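Local coordinates for protein DPSA (Streptomyces coelicolor, PDB 4CY9) that probably oxidises and stores iron within a hollow twelve-subunit ferritin-like shell, and probably also binds DNA, at residues N32-T37 / D62-M67; H40-V45 / E55-Q60. All coordinates share one frame; numbering follows the deposited sequence. Where two conformers were deposited one is given.

Interaction 1 of 2, residues N32-T37 / D62-M67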
# COMPACT_ATOMS: atom_id res chain seq x y z
N ASN A 32 -12.79 -12.84 25.77
CA ASN A 32 -13.94 -12.81 24.85
C ASN A 32 -15.03 -11.96 25.42
O ASN A 32 -15.64 -11.16 24.70
CB ASN A 32 -14.44 -14.24 24.68
CG ASN A 32 -13.56 -15.04 23.68
OD1 ASN A 32 -12.84 -14.47 22.84
ND2 ASN A 32 -13.67 -16.42 23.76
N ASP A 33 -15.25 -12.06 26.75
CA ASP A 33 -16.30 -11.18 27.33
C ASP A 33 -15.84 -9.70 27.19
O ASP A 33 -16.66 -8.83 26.85
CB ASP A 33 -16.40 -11.56 28.82
CG ASP A 33 -17.68 -11.02 29.51
OD1 ASP A 33 -18.30 -10.01 29.06
OD2 ASP A 33 -18.06 -11.73 30.49
N LEU A 34 -14.53 -9.41 27.30
CA LEU A 34 -14.12 -8.04 27.19
C LEU A 34 -14.32 -7.50 25.74
O LEU A 34 -14.83 -6.38 25.62
CB LEU A 34 -12.57 -7.96 27.47
CG LEU A 34 -12.00 -6.52 27.32
CD1 LEU A 34 -12.67 -5.51 28.31
CD2 LEU A 34 -10.48 -6.60 27.80
N HIS A 35 -13.93 -8.25 24.70
CA HIS A 35 -14.20 -7.59 23.39
C HIS A 35 -15.71 -7.50 23.02
O HIS A 35 -16.12 -6.54 22.39
CB HIS A 35 -13.40 -8.19 22.21
CG HIS A 35 -13.72 -9.63 21.84
ND1 HIS A 35 -14.75 -9.95 20.99
CD2 HIS A 35 -12.95 -10.79 22.00
CE1 HIS A 35 -14.73 -11.33 20.72
NE2 HIS A 35 -13.64 -11.84 21.35
N LEU A 36 -16.53 -8.45 23.50
CA LEU A 36 -18.01 -8.29 23.32
C LEU A 36 -18.43 -7.04 24.08
O LEU A 36 -19.26 -6.24 23.57
CB LEU A 36 -18.77 -9.51 24.00
CG LEU A 36 -18.46 -10.77 23.17
CD1 LEU A 36 -19.04 -11.99 23.98
CD2 LEU A 36 -19.23 -10.81 21.80
N THR A 37 -17.91 -6.83 25.28
CA THR A 37 -18.35 -5.72 26.10
C THR A 37 -17.80 -4.40 25.51
O THR A 37 -18.52 -3.37 25.54
CB THR A 37 -17.79 -5.88 27.55
OG1 THR A 37 -18.46 -7.06 28.10
CG2 THR A 37 -18.09 -4.66 28.45
N ASP A 62 -10.05 -4.59 18.41
CA ASP A 62 -9.23 -5.42 17.51
C ASP A 62 -8.06 -6.06 18.25
O ASP A 62 -7.78 -7.24 18.03
CB ASP A 62 -8.58 -4.55 16.37
CG ASP A 62 -9.64 -3.93 15.41
OD1 ASP A 62 -10.77 -4.44 15.35
OD2 ASP A 62 -9.26 -2.88 14.77
N GLN A 63 -7.43 -5.30 19.14
CA GLN A 63 -6.27 -5.80 19.90
C GLN A 63 -6.72 -6.94 20.85
O GLN A 63 -5.99 -8.00 21.02
CB GLN A 63 -5.61 -4.65 20.74
CG GLN A 63 -4.38 -5.24 21.41
CD GLN A 63 -2.98 -4.47 21.47
OE1 GLN A 63 -2.78 -3.27 21.19
NE2 GLN A 63 -2.01 -5.24 21.89
N VAL A 64 -7.86 -6.75 21.50
CA VAL A 64 -8.35 -7.80 22.43
C VAL A 64 -8.80 -9.06 21.69
O VAL A 64 -8.56 -10.20 22.17
CB VAL A 64 -9.52 -7.22 23.33
CG1 VAL A 64 -10.17 -8.33 24.22
CG2 VAL A 64 -8.93 -6.09 24.27
N ARG A 65 -9.41 -8.89 20.52
CA ARG A 65 -9.73 -10.12 19.74
C ARG A 65 -8.41 -10.85 19.35
O ARG A 65 -8.41 -12.12 19.36
CB ARG A 65 -10.50 -9.74 18.40
CG ARG A 65 -11.96 -9.34 18.79
CD ARG A 65 -12.57 -8.58 17.53
NE ARG A 65 -14.03 -8.38 17.79
CZ ARG A 65 -14.83 -7.71 16.90
NH1 ARG A 65 -14.25 -7.10 15.82
NH2 ARG A 65 -16.10 -7.68 17.17
N ASP A 66 -7.35 -10.13 19.02
CA ASP A 66 -6.08 -10.75 18.69
C ASP A 66 -5.53 -11.50 19.95
O ASP A 66 -4.98 -12.61 19.85
CB ASP A 66 -5.02 -9.71 18.24
CG ASP A 66 -5.23 -9.20 16.78
OD1 ASP A 66 -5.97 -9.81 16.07
OD2 ASP A 66 -4.55 -8.17 16.44
N MET A 67 -5.60 -10.84 21.12
CA MET A 67 -5.15 -11.50 22.40
C MET A 67 -5.95 -12.81 22.61
O MET A 67 -5.30 -13.84 22.92
CB MET A 67 -5.48 -10.57 23.63
CG MET A 67 -4.52 -9.32 23.57
SD MET A 67 -5.05 -8.43 25.10
CE MET A 67 -4.30 -6.86 24.64
O HOH W 1 -16.74 -8.63 19.73
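Arg65 lays its aliphatic stem over one face of the His35 ring, between two nearly antiparallel helices, 14-44 and 50-77, of the ferritin-like four-helix bundle; the segment axes approach to 9.0 Å. Arg65 CG stands over the centre of the imidazole, 3.5 Å from the centroid of the His35 ring and only 12° off its normal, a CH-pi contact. The extended chain then runs past the ring, leaving the guanidinium turned 78° against it. A long residue with a greasy stem and a polar head suits this place: the stem covers the ring while the head reaches a water, which takes a hydrogen bond from Arg65 NH2 at 2.8 Å. The same water is hydrogen-bonded to His35 ND1 at 2.7 Å and lies in the planes of both flat groups. Val64 completes the first shell, its CG1 near the edge of the imidazole and 3.8 Å from His35 CB. Val64 CG2 meets Leu34 CD2 at 3.9 Å, where Leu148 of helix 135-158 joins the apolar core. Arg65 also packs on Arg65 of a second subunit. What positions the imidazole is its own helix: with CG between the backbone N and the carbonyl carbon (chi1 65°), the ring folds back over the preceding turn. Asn32 O sits over the face opposite Arg65, and His35 NE2 donates to Asn32 OD1 at 3.1 Å, out of the ring plane.

Interaction 2 of 2, residues H40-V45 / E55-Q60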
# COMPACT_ATOMS: atom_id res chain seq x y z
N HIS A 40 -20.13 -3.53 22.79
CA HIS A 40 -21.38 -2.99 23.42
C HIS A 40 -21.24 -1.54 23.84
O HIS A 40 -22.18 -0.74 23.62
CB HIS A 40 -21.70 -3.93 24.65
CG HIS A 40 -22.87 -3.47 25.46
ND1 HIS A 40 -24.16 -3.87 25.19
CD2 HIS A 40 -22.94 -2.56 26.52
CE1 HIS A 40 -25.00 -3.27 26.08
NE2 HIS A 40 -24.26 -2.46 26.88
N VAL A 41 -20.11 -1.20 24.46
CA VAL A 41 -19.92 0.20 24.84
C VAL A 41 -19.86 1.05 23.57
O VAL A 41 -20.42 2.17 23.49
CB VAL A 41 -18.63 0.35 25.71
CG1 VAL A 41 -18.42 1.83 26.00
CG2 VAL A 41 -18.88 -0.40 27.07
N HIS A 42 -19.07 0.66 22.58
CA HIS A 42 -18.94 1.41 21.33
C HIS A 42 -20.33 1.73 20.75
O HIS A 42 -20.55 2.83 20.24
CB HIS A 42 -18.12 0.51 20.41
CG HIS A 42 -17.94 0.98 19.00
ND1 HIS A 42 -16.95 1.84 18.64
CD2 HIS A 42 -18.47 0.46 17.81
CE1 HIS A 42 -16.91 2.04 17.29
NE2 HIS A 42 -17.89 1.15 16.77
N TRP A 43 -21.24 0.78 20.77
CA TRP A 43 -22.56 1.02 20.14
C TRP A 43 -23.46 1.87 20.97
O TRP A 43 -24.33 2.55 20.41
CB TRP A 43 -23.27 -0.34 19.95
CG TRP A 43 -22.55 -1.27 19.02
CD1 TRP A 43 -21.81 -0.96 17.90
CD2 TRP A 43 -22.49 -2.72 19.14
NE1 TRP A 43 -21.27 -2.08 17.34
CE2 TRP A 43 -21.68 -3.19 18.04
CE3 TRP A 43 -23.04 -3.65 20.05
CZ2 TRP A 43 -21.38 -4.56 17.82
CZ3 TRP A 43 -22.80 -5.04 19.79
CH2 TRP A 43 -22.01 -5.51 18.72
N ASN A 44 -23.26 1.89 22.28
CA ASN A 44 -24.27 2.45 23.19
C ASN A 44 -23.77 3.66 23.99
O ASN A 44 -24.47 4.11 24.89
CB ASN A 44 -24.71 1.36 24.18
CG ASN A 44 -25.47 0.22 23.44
OD1 ASN A 44 -25.06 -0.99 23.45
ND2 ASN A 44 -26.50 0.62 22.69
N VAL A 45 -22.65 4.26 23.62
CA VAL A 45 -22.24 5.53 24.20
C VAL A 45 -23.01 6.69 23.54
O VAL A 45 -23.23 6.64 22.33
CB VAL A 45 -20.70 5.82 23.94
CG1 VAL A 45 -19.86 5.07 24.96
CG2 VAL A 45 -20.21 5.48 22.51
N GLU A 55 -14.74 6.13 18.67
CA GLU A 55 -13.55 5.79 17.82
C GLU A 55 -12.46 5.22 18.69
O GLU A 55 -11.73 4.28 18.17
CB GLU A 55 -13.00 6.97 16.97
CG GLU A 55 -14.16 7.62 16.22
CD GLU A 55 -14.42 7.23 14.86
OE1 GLU A 55 -14.94 6.12 14.70
OE2 GLU A 55 -14.29 8.15 14.00
N MET A 56 -12.27 5.74 19.88
CA MET A 56 -11.08 5.22 20.68
C MET A 56 -11.15 3.64 21.08
O MET A 56 -10.14 2.90 21.24
CB MET A 56 -11.03 5.90 21.97
CG MET A 56 -9.99 5.37 22.98
SD MET A 56 -9.96 6.39 24.57
CE MET A 56 -11.08 5.52 25.77
N ILE A 57 -12.37 3.17 21.24
CA ILE A 57 -12.56 1.72 21.60
C ILE A 57 -12.19 0.84 20.42
O ILE A 57 -11.78 -0.31 20.58
CB ILE A 57 -14.07 1.55 22.02
CG1 ILE A 57 -14.22 2.19 23.35
CG2 ILE A 57 -14.48 0.04 21.93
CD1 ILE A 57 -15.72 2.23 23.79
N ASP A 58 -12.40 1.34 19.18
CA ASP A 58 -12.30 0.34 18.06
C ASP A 58 -10.87 -0.33 17.94
O ASP A 58 -10.87 -1.57 17.72
CB ASP A 58 -12.99 0.93 16.76
CG ASP A 58 -14.37 0.13 16.40
OD1 ASP A 58 -14.97 -1.01 17.09
OD2 ASP A 58 -14.83 0.59 15.34
N PRO A 59 -9.76 0.36 18.07
CA PRO A 59 -8.55 -0.40 17.97
C PRO A 59 -8.33 -1.35 19.19
O PRO A 59 -7.62 -2.35 19.03
CB PRO A 59 -7.44 0.61 17.97
CG PRO A 59 -8.02 1.90 18.52
CD PRO A 59 -9.44 1.86 18.01
N GLN A 60 -8.90 -1.03 20.35
CA GLN A 60 -8.77 -1.93 21.48
C GLN A 60 -9.63 -3.20 21.25
O GLN A 60 -9.20 -4.29 21.62
CB GLN A 60 -9.23 -1.19 22.73
CG GLN A 60 -9.21 -2.11 23.93
CD GLN A 60 -7.77 -2.53 24.42
OE1 GLN A 60 -6.67 -2.30 23.74
NE2 GLN A 60 -7.74 -3.13 25.55
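This contact probably lies in the ferroxidase site that Dps proteins build at their dimer interface, between the nearly antiparallel helices 14-44 and 50-77 of the ferritin-like bundle. His42 and Asp58, with His54 stacked on the His42 ring and Glu73 of a second subunit packing against it, form a group consistent with that site. With CG anti to the backbone N (chi1 174°), His42 extends toward helix 50-77 and presents one face to the Asp58 carboxylate. Asp58 OD1 is 3.5 Å above the plane of the His42 ring, over its centre, and the two planes are 30° apart, so the acid covers a face instead of meeting an N-H. Asp58 OD2 comes 3.2 Å from His42 CE1, yet its approach to His42 NE2 has too poor an angle for a hydrogen bond. The strongest polar partner of the carboxylate is Lys39, which forms a salt bridge with OD1. Replacing His42 with an alanine would probably leave His54 without its stacking partner and the Asp58 carboxylate without the ring it covers. Beside this polar pair, branched aliphatic residues fill the seam between the helices. Ile57 CG2 lies 4.0 Å from His42 CB, while the other arm of the isoleucine crosses Val41 at about a right angle and brings Ile57 CD1 within 3.5 Å of Val41 CG1.

Overall arrangement
Both interactions join helix 14-44 to helix 50-77, and their centres lie 11 Å apart along the same antiparallel seam. Interaction 1 is nearer the middle of the chain, about 7 Å from its centre; interaction 2, about 15 Å out, sits closer to the turn joining the two helices. Both are largely buried, but Asp58 in interaction 2 is partly exposed. Each sets a histidine beside aliphatic residues that face the bundle core, yet the partner over the ring differs: an arginine methylene in 32-37/62-67, a carboxylate in 40-45/55-60. Both also touch a second subunit, and interaction 2 contributes to the probable iron-oxidising cluster there.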